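Local coordinates for protein particle-associated lyase (Acinetobacter bacteriophage AP22, PDB 4Y9V) that binds the capsular saccharide of Acinetobacter baumannii and, as a tailspike lyase of the phage, probably degrades the bacterial capsule, at residues Y504-S509 with V517-M522; R469-V474 with I489-V494; L417-D422 with V437-S442. One frame throughout, in Å; residues are numbered along the deposited sequence. Where two conformers were deposited one is given.

Contact 1 (Y504-S509 with V517-M522)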
loop_
_atom_site.group_PDB
_atom_site.type_symbol
_atom_site.label_atom_id
_atom_site.label_comp_id
_atom_site.label_asym_id
_atom_site.label_seq_id
_atom_site.Cartn_x
_atom_site.Cartn_y
_atom_site.Cartn_z
ATOM N N TYR A 504 -27.848 14.240 -0.398
ATOM C CA TYR A 504 -28.341 12.970 0.060
ATOM C C TYR A 504 -27.158 12.016 0.285
ATOM O O TYR A 504 -26.283 11.878 -0.567
ATOM C CB TYR A 504 -29.268 12.332 -0.978
ATOM C CG TYR A 504 -30.607 13.001 -1.089
ATOM C CD1 TYR A 504 -31.642 12.634 -0.214
ATOM C CD2 TYR A 504 -30.843 14.012 -1.994
ATOM C CE1 TYR A 504 -32.858 13.246 -0.277
ATOM C CE2 TYR A 504 -32.091 14.627 -2.081
ATOM C CZ TYR A 504 -33.088 14.208 -1.190
ATOM O OH TYR A 504 -34.313 14.844 -1.301
ATOM N N LEU A 505 -27.202 11.289 1.395
ATOM C CA LEU A 505 -26.280 10.158 1.589
ATOM C C LEU A 505 -26.569 9.098 0.534
ATOM O O LEU A 505 -25.688 8.589 -0.143
ATOM C CB LEU A 505 -26.407 9.659 3.012
ATOM C CG LEU A 505 -25.959 10.673 4.081
ATOM C CD1 LEU A 505 -26.493 10.306 5.443
ATOM C CD2 LEU A 505 -24.440 10.771 4.131
ATOM N N ILE A 506 -27.870 8.758 0.416
ATOM C CA ILE A 506 -28.389 7.811 -0.571
ATOM C C ILE A 506 -29.581 8.495 -1.218
ATOM O O ILE A 506 -30.499 8.924 -0.510
ATOM C CB ILE A 506 -28.788 6.463 0.075
ATOM C CG1 ILE A 506 -27.609 5.851 0.819
ATOM C CG2 ILE A 506 -29.366 5.551 -0.986
ATOM C CD1 ILE A 506 -27.960 4.561 1.533
ATOM N N TYR A 507 -29.556 8.656 -2.532
ATOM C CA TYR A 507 -30.636 9.346 -3.219
ATOM C C TYR A 507 -31.863 8.432 -3.278
ATOM O O TYR A 507 -31.744 7.276 -3.694
ATOM C CB TYR A 507 -30.190 9.776 -4.627
ATOM C CG TYR A 507 -31.190 10.724 -5.210
ATOM C CD1 TYR A 507 -31.068 12.078 -4.955
ATOM C CD2 TYR A 507 -32.315 10.289 -5.915
ATOM C CE1 TYR A 507 -31.973 12.997 -5.437
ATOM C CE2 TYR A 507 -33.256 11.188 -6.346
ATOM C CZ TYR A 507 -33.093 12.526 -6.100
ATOM O OH TYR A 507 -34.043 13.428 -6.600
ATOM N N PRO A 508 -33.050 8.953 -2.915
ATOM C CA PRO A 508 -34.253 8.104 -2.859
ATOM C C PRO A 508 -34.942 7.976 -4.211
ATOM O O PRO A 508 -35.334 8.964 -4.800
ATOM C CB PRO A 508 -35.149 8.883 -1.890
ATOM C CG PRO A 508 -34.758 10.301 -2.043
ATOM C CD PRO A 508 -33.265 10.282 -2.284
ATOM N N SER A 509 -35.146 6.734 -4.635
ATOM C CA SER A 509 -35.969 6.415 -5.803
ATOM C C SER A 509 -36.340 4.950 -5.674
ATOM O O SER A 509 -35.954 4.259 -4.743
ATOM C CB SER A 509 -35.231 6.757 -7.114
ATOM O OG SER A 509 -34.045 6.001 -7.236
ATOM N N VAL A 517 -33.998 -3.774 0.451
ATOM C CA VAL A 517 -32.732 -3.049 0.465
ATOM C C VAL A 517 -32.362 -2.672 1.882
ATOM O O VAL A 517 -33.214 -2.185 2.626
ATOM C CB VAL A 517 -32.843 -1.784 -0.402
ATOM C CG1 VAL A 517 -31.580 -0.953 -0.325
ATOM C CG2 VAL A 517 -33.162 -2.170 -1.844
ATOM N N LYS A 518 -31.104 -2.875 2.258
ATOM C CA LYS A 518 -30.633 -2.526 3.594
ATOM C C LYS A 518 -29.532 -1.485 3.478
ATOM O O LYS A 518 -28.644 -1.587 2.638
ATOM C CB LYS A 518 -30.195 -3.781 4.319
ATOM C CG LYS A 518 -31.390 -4.732 4.546
ATOM C CD LYS A 518 -31.021 -6.083 5.100
ATOM C CE LYS A 518 -32.295 -6.811 5.491
ATOM N NZ LYS A 518 -33.246 -7.034 4.348
ATOM N N THR A 519 -29.574 -0.504 4.376
ATOM C CA THR A 519 -28.619 0.587 4.342
ATOM C C THR A 519 -28.041 0.867 5.703
ATOM O O THR A 519 -28.625 0.592 6.734
ATOM C CB THR A 519 -29.238 1.870 3.754
ATOM O OG1 THR A 519 -30.107 2.478 4.679
ATOM C CG2 THR A 519 -29.882 1.623 2.408
ATOM N N ARG A 520 -26.842 1.494 5.685
ATOM C CA ARG A 520 -26.313 2.218 6.823
ATOM C C ARG A 520 -26.066 3.623 6.337
ATOM O O ARG A 520 -25.413 3.818 5.309
ATOM C CB ARG A 520 -25.034 1.616 7.377
ATOM C CG ARG A 520 -25.124 0.256 7.964
ATOM C CD ARG A 520 -23.791 -0.272 8.430
ATOM N NE ARG A 520 -23.922 -1.590 8.998
ATOM C CZ ARG A 520 -22.922 -2.372 9.417
ATOM N NH1 ARG A 520 -21.728 -1.930 9.343
ATOM N NH2 ARG A 520 -23.165 -3.588 9.852
ATOM N N GLN A 521 -26.626 4.614 7.032
ATOM C CA GLN A 521 -26.508 6.005 6.648
ATOM C C GLN A 521 -26.010 6.790 7.852
ATOM O O GLN A 521 -26.539 6.666 8.957
ATOM C CB GLN A 521 -27.852 6.547 6.120
ATOM C CG GLN A 521 -28.359 5.714 4.946
ATOM C CD GLN A 521 -29.630 6.222 4.304
ATOM O OE1 GLN A 521 -29.765 7.417 4.009
ATOM N NE2 GLN A 521 -30.553 5.315 4.056
ATOM N N MET A 522 -24.978 7.593 7.598
ATOM C CA MET A 522 -24.176 8.275 8.611
ATOM C C MET A 522 -25.032 8.958 9.667
ATOM O O MET A 522 -25.963 9.700 9.359
ATOM C CB MET A 522 -23.266 9.316 7.927
ATOM C CG MET A 522 -22.268 9.931 8.900
ATOM S SD MET A 522 -20.964 10.886 8.094
ATOM C CE MET A 522 -21.916 12.266 7.443
#
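Leu505 faces Gln521 with their CA atoms 6.5 Å apart, where the chain turns a corner at Leu505 while 518-522 runs on as a strand. The corner lets two consecutive residues, Leu505 and Ile506, both point toward 517-522. The extended Ile506 side chain (chi2 177°) crosses that of Gln521 at about a right angle and ends in a methyl held from two directions: Ile506 CD1 lies 3.6 Å from Thr519 CG2 and 3.6 Å from Gln521 CG. The amide of Gln521 is tied back along its own strand, NE2 donating to Thr519 OG1 at 2.9 Å, almost straight (176°) and in the amide plane. This bond and a second one to Ser551 OG satisfy the buried amide nitrogen, while the side of the chain from CG to the amide packs on the isoleucine. At Thr519, chi1 of 75° places OG1 for the amide and the methyl for Ile506. Leu505 reaches further along the strand, toward Met522, its CD1 4.1 Å from Gln521 CB and 3.8 Å from the backbone N of Met522. Leu505 and Ile506 also touch Val491, so branched aliphatics fill the inside of a coil, as is characteristic of the parallel beta-helix of pectin lyase-like proteins.

Contact 2 (R469-V474 with I489-V494)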
loop_
_atom_site.group_PDB
_atom_site.type_symbol
_atom_site.label_atom_id
_atom_site.label_comp_id
_atom_site.label_asym_id
_atom_site.label_seq_id
_atom_site.Cartn_x
_atom_site.Cartn_y
_atom_site.Cartn_z
ATOM N N ARG A 469 -25.348 16.692 -4.980
ATOM C CA ARG A 469 -26.679 16.129 -4.875
ATOM C C ARG A 469 -26.694 14.830 -4.081
ATOM O O ARG A 469 -27.586 14.649 -3.238
ATOM C CB ARG A 469 -27.312 15.902 -6.258
ATOM C CG ARG A 469 -28.746 15.493 -6.205
ATOM C CD ARG A 469 -29.355 15.065 -7.582
ATOM N NE ARG A 469 -29.085 13.577 -7.869
ATOM C CZ ARG A 469 -29.880 12.977 -8.721
ATOM N NH1 ARG A 469 -30.949 13.252 -9.572
ATOM N NH2 ARG A 469 -29.527 11.662 -8.824
ATOM N N HIS A 470 -25.773 13.912 -4.351
ATOM C CA HIS A 470 -25.802 12.618 -3.670
ATOM C C HIS A 470 -24.414 12.012 -3.560
ATOM O O HIS A 470 -23.568 12.178 -4.441
ATOM C CB HIS A 470 -26.755 11.623 -4.324
ATOM C CG HIS A 470 -26.354 11.116 -5.682
ATOM N ND1 HIS A 470 -26.837 11.665 -6.837
ATOM C CD2 HIS A 470 -25.512 10.107 -6.007
ATOM C CE1 HIS A 470 -26.263 10.962 -7.833
ATOM N NE2 HIS A 470 -25.467 10.031 -7.375
ATOM N N TRP A 471 -24.249 11.216 -2.495
ATOM C CA TRP A 471 -23.104 10.321 -2.370
ATOM C C TRP A 471 -23.322 9.024 -3.149
ATOM O O TRP A 471 -22.420 8.610 -3.885
ATOM C CB TRP A 471 -22.779 10.055 -0.891
ATOM C CG TRP A 471 -22.036 11.203 -0.254
ATOM C CD1 TRP A 471 -22.559 12.282 0.399
ATOM C CD2 TRP A 471 -20.628 11.368 -0.263
ATOM N NE1 TRP A 471 -21.535 13.113 0.819
ATOM C CE2 TRP A 471 -20.330 12.577 0.429
ATOM C CE3 TRP A 471 -19.558 10.603 -0.757
ATOM C CZ2 TRP A 471 -19.031 13.033 0.613
ATOM C CZ3 TRP A 471 -18.258 11.060 -0.554
ATOM C CH2 TRP A 471 -18.001 12.264 0.122
ATOM N N ALA A 472 -24.462 8.354 -2.989
ATOM C CA ALA A 472 -24.727 7.093 -3.669
ATOM C C ALA A 472 -26.119 7.083 -4.299
ATOM O O ALA A 472 -27.092 7.486 -3.663
ATOM C CB ALA A 472 -24.636 5.919 -2.688
ATOM N N TRP A 473 -26.190 6.537 -5.519
ATOM C CA TRP A 473 -27.479 6.314 -6.186
ATOM C C TRP A 473 -27.329 5.124 -7.126
ATOM O O TRP A 473 -26.311 5.006 -7.810
ATOM C CB TRP A 473 -27.915 7.537 -6.966
ATOM C CG TRP A 473 -29.307 7.452 -7.515
ATOM C CD1 TRP A 473 -30.428 6.953 -6.910
ATOM C CD2 TRP A 473 -29.737 7.939 -8.799
ATOM N NE1 TRP A 473 -31.519 7.089 -7.727
ATOM C CE2 TRP A 473 -31.135 7.688 -8.893
ATOM C CE3 TRP A 473 -29.089 8.550 -9.881
ATOM C CZ2 TRP A 473 -31.873 8.053 -10.024
ATOM C CZ3 TRP A 473 -29.813 8.905 -10.994
ATOM C CH2 TRP A 473 -31.199 8.636 -11.065
ATOM N N VAL A 474 -28.341 4.255 -7.151
ATOM C CA VAL A 474 -28.425 3.097 -8.045
ATOM C C VAL A 474 -29.852 3.076 -8.581
ATOM O O VAL A 474 -30.784 3.083 -7.788
ATOM C CB VAL A 474 -28.107 1.793 -7.294
ATOM C CG1 VAL A 474 -28.264 0.598 -8.230
ATOM C CG2 VAL A 474 -26.727 1.825 -6.666
ATOM N N ILE A 489 -26.473 -0.617 0.708
ATOM C CA ILE A 489 -25.742 0.623 0.482
ATOM C C ILE A 489 -25.356 1.172 1.856
ATOM O O ILE A 489 -26.212 1.408 2.701
ATOM C CB ILE A 489 -26.496 1.664 -0.347
ATOM C CG1 ILE A 489 -26.838 1.114 -1.742
ATOM C CG2 ILE A 489 -25.686 2.958 -0.418
ATOM C CD1 ILE A 489 -27.742 1.998 -2.563
ATOM N N ILE A 490 -24.043 1.342 2.056
ATOM C CA ILE A 490 -23.506 1.938 3.265
ATOM C C ILE A 490 -22.836 3.252 2.884
ATOM O O ILE A 490 -21.980 3.266 2.003
ATOM C CB ILE A 490 -22.475 0.984 3.913
ATOM C CG1 ILE A 490 -23.165 -0.289 4.393
ATOM C CG2 ILE A 490 -21.689 1.676 5.005
ATOM C CD1 ILE A 490 -22.180 -1.384 4.812
ATOM N N VAL A 491 -23.257 4.345 3.519
ATOM C CA VAL A 491 -22.607 5.659 3.390
ATOM C C VAL A 491 -22.508 6.166 4.817
ATOM O O VAL A 491 -23.392 6.881 5.294
ATOM C CB VAL A 491 -23.344 6.614 2.466
ATOM C CG1 VAL A 491 -22.554 7.914 2.324
ATOM C CG2 VAL A 491 -23.615 5.997 1.089
ATOM N N ASP A 492 -21.446 5.735 5.532
ATOM C CA ASP A 492 -21.428 5.845 6.994
ATOM C C ASP A 492 -20.363 6.802 7.554
ATOM O O ASP A 492 -20.455 7.109 8.749
ATOM C CB ASP A 492 -21.308 4.491 7.653
ATOM C CG ASP A 492 -20.002 3.785 7.375
ATOM O OD1 ASP A 492 -19.241 4.235 6.535
ATOM O OD2 ASP A 492 -19.767 2.725 8.041
ATOM N N ASP A 493 -19.422 7.252 6.757
ATOM C CA ASP A 493 -18.294 8.037 7.265
ATOM C C ASP A 493 -17.707 8.825 6.087
ATOM O O ASP A 493 -16.758 8.403 5.450
ATOM C CB ASP A 493 -17.252 7.168 7.919
ATOM C CG ASP A 493 -16.105 7.929 8.549
ATOM O OD1 ASP A 493 -16.131 9.201 8.590
ATOM O OD2 ASP A 493 -15.150 7.224 9.012
ATOM N N VAL A 494 -18.351 9.962 5.819
ATOM C CA VAL A 494 -17.987 10.878 4.758
ATOM C C VAL A 494 -17.964 12.284 5.371
ATOM O O VAL A 494 -18.634 12.522 6.379
ATOM C CB VAL A 494 -18.977 10.831 3.567
ATOM C CG1 VAL A 494 -19.065 9.422 2.999
ATOM C CG2 VAL A 494 -20.360 11.359 3.928
#
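Val494 and Trp471 make the aromatic part of this contact. Val494 CB sits over one face of the indole, 3.8 Å from the centroid of the Trp471 six-membered ring and 15° off its normal, a CH-pi contact. With chi1 at -58° the two valine methyls spread across the ring system: Val494 CG1 lies near CE3 and CZ3, while Val494 CG2 is 3.7 Å from Trp471 CE2 and close to NE1. A compact branched residue suits this place because it lays three carbons against a flat surface.

The remaining packing is aliphatic. Trp471 CB meets Val491 CG1 at 3.9 Å, beside the ring contact. Ala472 CB is shared by two methyls, 3.9 Å from Ile489 CG2 and 3.9 Å from Val491 CG2, so a single-carbon side chain serves where two larger ones converge on it. Further along, Val474 CG2 reaches Ile489 CD1 at 4.2 Å. Backbone pairing plays no part between the two segments: the axes of 472-474 and 489-491 stay 8.8 Å apart and run nearly antiparallel, at 164°, as strands on facing walls.

Ile457 and Val461 also pack against both Trp471 and Val494, and Ile506 adds to the apolar layer at Ile489. Strand 470-476 lies next to 435-441 in a parallel sheet, and its other side pairs by backbone bonds with 504-507, whereas strand 486-496 belongs to a different wall, between 453-458 and 518-531; Val494 O there also accepts a hydrogen bond from Arg520 of the third subunit.

Contact 3 (L417-D422 with V437-S442)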
loop_
_atom_site.group_PDB
_atom_site.type_symbol
_atom_site.label_atom_id
_atom_site.label_comp_id
_atom_site.label_asym_id
_atom_site.label_seq_id
_atom_site.Cartn_x
_atom_site.Cartn_y
_atom_site.Cartn_z
ATOM N N LEU A 417 -22.321 -6.938 -7.972
ATOM C CA LEU A 417 -21.380 -5.860 -8.160
ATOM C C LEU A 417 -21.338 -4.982 -6.913
ATOM O O LEU A 417 -22.376 -4.541 -6.462
ATOM C CB LEU A 417 -21.807 -5.027 -9.386
ATOM C CG LEU A 417 -20.911 -3.890 -9.764
ATOM C CD1 LEU A 417 -20.931 -3.645 -11.205
ATOM C CD2 LEU A 417 -21.268 -2.609 -9.027
ATOM N N THR A 418 -20.136 -4.719 -6.390
ATOM C CA THR A 418 -19.987 -3.846 -5.225
ATOM C C THR A 418 -18.991 -2.746 -5.528
ATOM O O THR A 418 -17.866 -3.072 -5.935
ATOM C CB THR A 418 -19.505 -4.645 -4.021
ATOM O OG1 THR A 418 -20.444 -5.677 -3.699
ATOM C CG2 THR A 418 -19.310 -3.783 -2.781
ATOM N N VAL A 419 -19.359 -1.504 -5.342
ATOM C CA VAL A 419 -18.412 -0.387 -5.381
ATOM C C VAL A 419 -18.031 -0.046 -3.945
ATOM O O VAL A 419 -18.953 0.243 -3.159
ATOM C CB VAL A 419 -18.992 0.849 -6.081
ATOM C CG1 VAL A 419 -17.988 2.003 -6.036
ATOM C CG2 VAL A 419 -19.395 0.539 -7.508
ATOM N N LYS A 420 -16.751 -0.045 -3.655
ATOM C CA LYS A 420 -16.248 0.171 -2.293
ATOM C C LYS A 420 -15.258 1.339 -2.311
ATOM O O LYS A 420 -14.105 1.165 -2.671
ATOM C CB LYS A 420 -15.594 -1.083 -1.712
ATOM C CG LYS A 420 -15.422 -1.086 -0.209
ATOM C CD LYS A 420 -15.063 -2.464 0.396
ATOM C CE LYS A 420 -15.103 -2.448 1.893
ATOM N NZ LYS A 420 -14.788 -3.813 2.406
ATOM N N LEU A 421 -15.745 2.545 -1.941
ATOM C CA LEU A 421 -14.948 3.775 -1.943
ATOM C C LEU A 421 -14.624 4.046 -0.477
ATOM O O LEU A 421 -15.505 4.366 0.303
ATOM C CB LEU A 421 -15.737 4.891 -2.621
ATOM C CG LEU A 421 -14.932 6.143 -2.992
ATOM C CD1 LEU A 421 -15.827 7.047 -3.859
ATOM C CD2 LEU A 421 -14.403 6.929 -1.803
ATOM N N ASP A 422 -13.355 3.835 -0.138
ATOM C CA ASP A 422 -12.870 3.818 1.240
ATOM C C ASP A 422 -11.782 4.870 1.385
ATOM O O ASP A 422 -10.652 4.665 0.937
ATOM C CB ASP A 422 -12.355 2.434 1.567
ATOM C CG ASP A 422 -11.822 2.210 2.925
ATOM O OD1 ASP A 422 -12.009 3.057 3.805
ATOM O OD2 ASP A 422 -11.155 1.121 3.119
ATOM N N VAL A 437 -21.062 8.409 -6.388
ATOM C CA VAL A 437 -21.208 7.091 -7.015
ATOM C C VAL A 437 -22.607 6.980 -7.581
ATOM O O VAL A 437 -23.590 7.119 -6.859
ATOM C CB VAL A 437 -20.969 5.930 -6.018
ATOM C CG1 VAL A 437 -21.180 4.587 -6.701
ATOM C CG2 VAL A 437 -19.577 5.995 -5.406
ATOM N N THR A 438 -22.675 6.711 -8.890
ATOM C CA THR A 438 -23.941 6.414 -9.558
ATOM C C THR A 438 -23.773 5.135 -10.391
ATOM O O THR A 438 -22.834 5.041 -11.175
ATOM C CB THR A 438 -24.388 7.553 -10.474
ATOM O OG1 THR A 438 -24.575 8.719 -9.671
ATOM C CG2 THR A 438 -25.670 7.219 -11.226
ATOM N N ILE A 439 -24.688 4.194 -10.216
ATOM C CA ILE A 439 -24.795 3.007 -11.069
ATOM C C ILE A 439 -26.194 3.082 -11.722
ATOM O O ILE A 439 -27.189 3.193 -10.998
ATOM C CB ILE A 439 -24.646 1.710 -10.285
ATOM C CG1 ILE A 439 -23.330 1.652 -9.465
ATOM C CG2 ILE A 439 -24.835 0.506 -11.229
ATOM C CD1 ILE A 439 -22.080 1.570 -10.340
ATOM N N ARG A 440 -26.247 2.983 -13.054
ATOM C CA ARG A 440 -27.493 2.904 -13.772
ATOM C C ARG A 440 -27.550 1.633 -14.606
ATOM O O ARG A 440 -26.548 1.219 -15.180
ATOM C CB ARG A 440 -27.716 4.081 -14.719
ATOM C CG ARG A 440 -27.678 5.465 -14.064
ATOM C CD ARG A 440 -28.782 5.730 -13.086
ATOM N NE ARG A 440 -30.143 5.759 -13.646
ATOM C CZ ARG A 440 -30.706 6.850 -14.146
ATOM N NH1 ARG A 440 -30.050 7.972 -14.313
ATOM N NH2 ARG A 440 -32.011 6.795 -14.488
ATOM N N GLN A 441 -28.730 1.046 -14.694
ATOM C CA GLN A 441 -29.021 0.043 -15.722
ATOM C C GLN A 441 -29.322 0.754 -17.021
ATOM O O GLN A 441 -30.113 1.699 -17.060
ATOM C CB GLN A 441 -30.158 -0.869 -15.274
ATOM C CG GLN A 441 -30.538 -1.907 -16.315
ATOM C CD GLN A 441 -31.548 -2.916 -15.784
ATOM O OE1 GLN A 441 -31.642 -3.129 -14.571
ATOM N NE2 GLN A 441 -32.267 -3.545 -16.697
ATOM N N SER A 442 -28.720 0.309 -18.118
ATOM C CA SER A 442 -29.011 0.875 -19.422
ATOM C C SER A 442 -30.456 0.579 -19.836
ATOM O O SER A 442 -30.953 -0.512 -19.643
ATOM C CB SER A 442 -28.092 0.210 -20.450
ATOM O OG SER A 442 -28.371 0.727 -21.725
#
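Val419 and Val437 face each other with nearly identical torsions, chi1 177° and 178°, so each carries CG1 anti to its backbone nitrogen and CG2 on the amide side. The two like branches meet: Val419 CG1 is 4.2 Å from Val437 CG1. Ile439, in the conformer given, is bent instead of extended, chi2 -68°, and its CD1 is thereby folded to meet the other branch of Val419, with Ile439 CD1 4.0 Å from Val419 CG2. One valine thus serves two partners, each through its own methyl.

Of the two ends, the one at Leu417 is looser. Leu421, in the conformer described, sends CD1 to within 4.2 Å of Val437 CG2, which gives Val437 two partners in turn. At the other end Leu417 CD2 is only marginally close to Ile439 CD1, at 4.5 Å in that same isoleucine conformer. The order of partners, Leu417 with Ile439 and Leu421 with Val437, runs in opposite senses along the two segments, and even the nearest CA atoms, those of Val419 and Val437, lie 8.1 Å apart. Contact is therefore entirely between aliphatic branches meeting from facing strands. Valine fits such sites well: its branching at CB is readily accommodated by extended backbone and brings methyls forward without a long, flexible stem, and isoleucine adds the reach of CD1. The leucines extend the apolar surface from a position where CB itself is farther away.

Around this layer, Val437 also touches Val455 and Ile457 of strand 453-458, and Ile439 touches Ile409. Lys420 points away from the contact, packing on Gly424 of the second subunit. Strand 417-422 lies between parallel neighbours 384-389 and 453-458, while 435-441 is flanked by 405-409 and 470-476 in another sheet.

In the fold
All three contacts are buried, and all join facing parts of the elongated stem. Contacts 2 and 3 use the same two walls in nearby coils: strands 435-441 and 470-476 are sheet neighbours, bridged by Trp471 O and Val437 N, a probable hydrogen bond of 2.9 Å. Contact 1 adjoins contact 2 through strands 486-496 and 518-531, where Arg520 O and Val491 N make a similar bond. The interior chemistry changes along this series. Contact 3 is purely aliphatic; contact 2 adds a tryptophan face; contact 1, nearest the antiparallel pairing with 613-623, admits a buried amide. Contacts 1 and 3 do not touch.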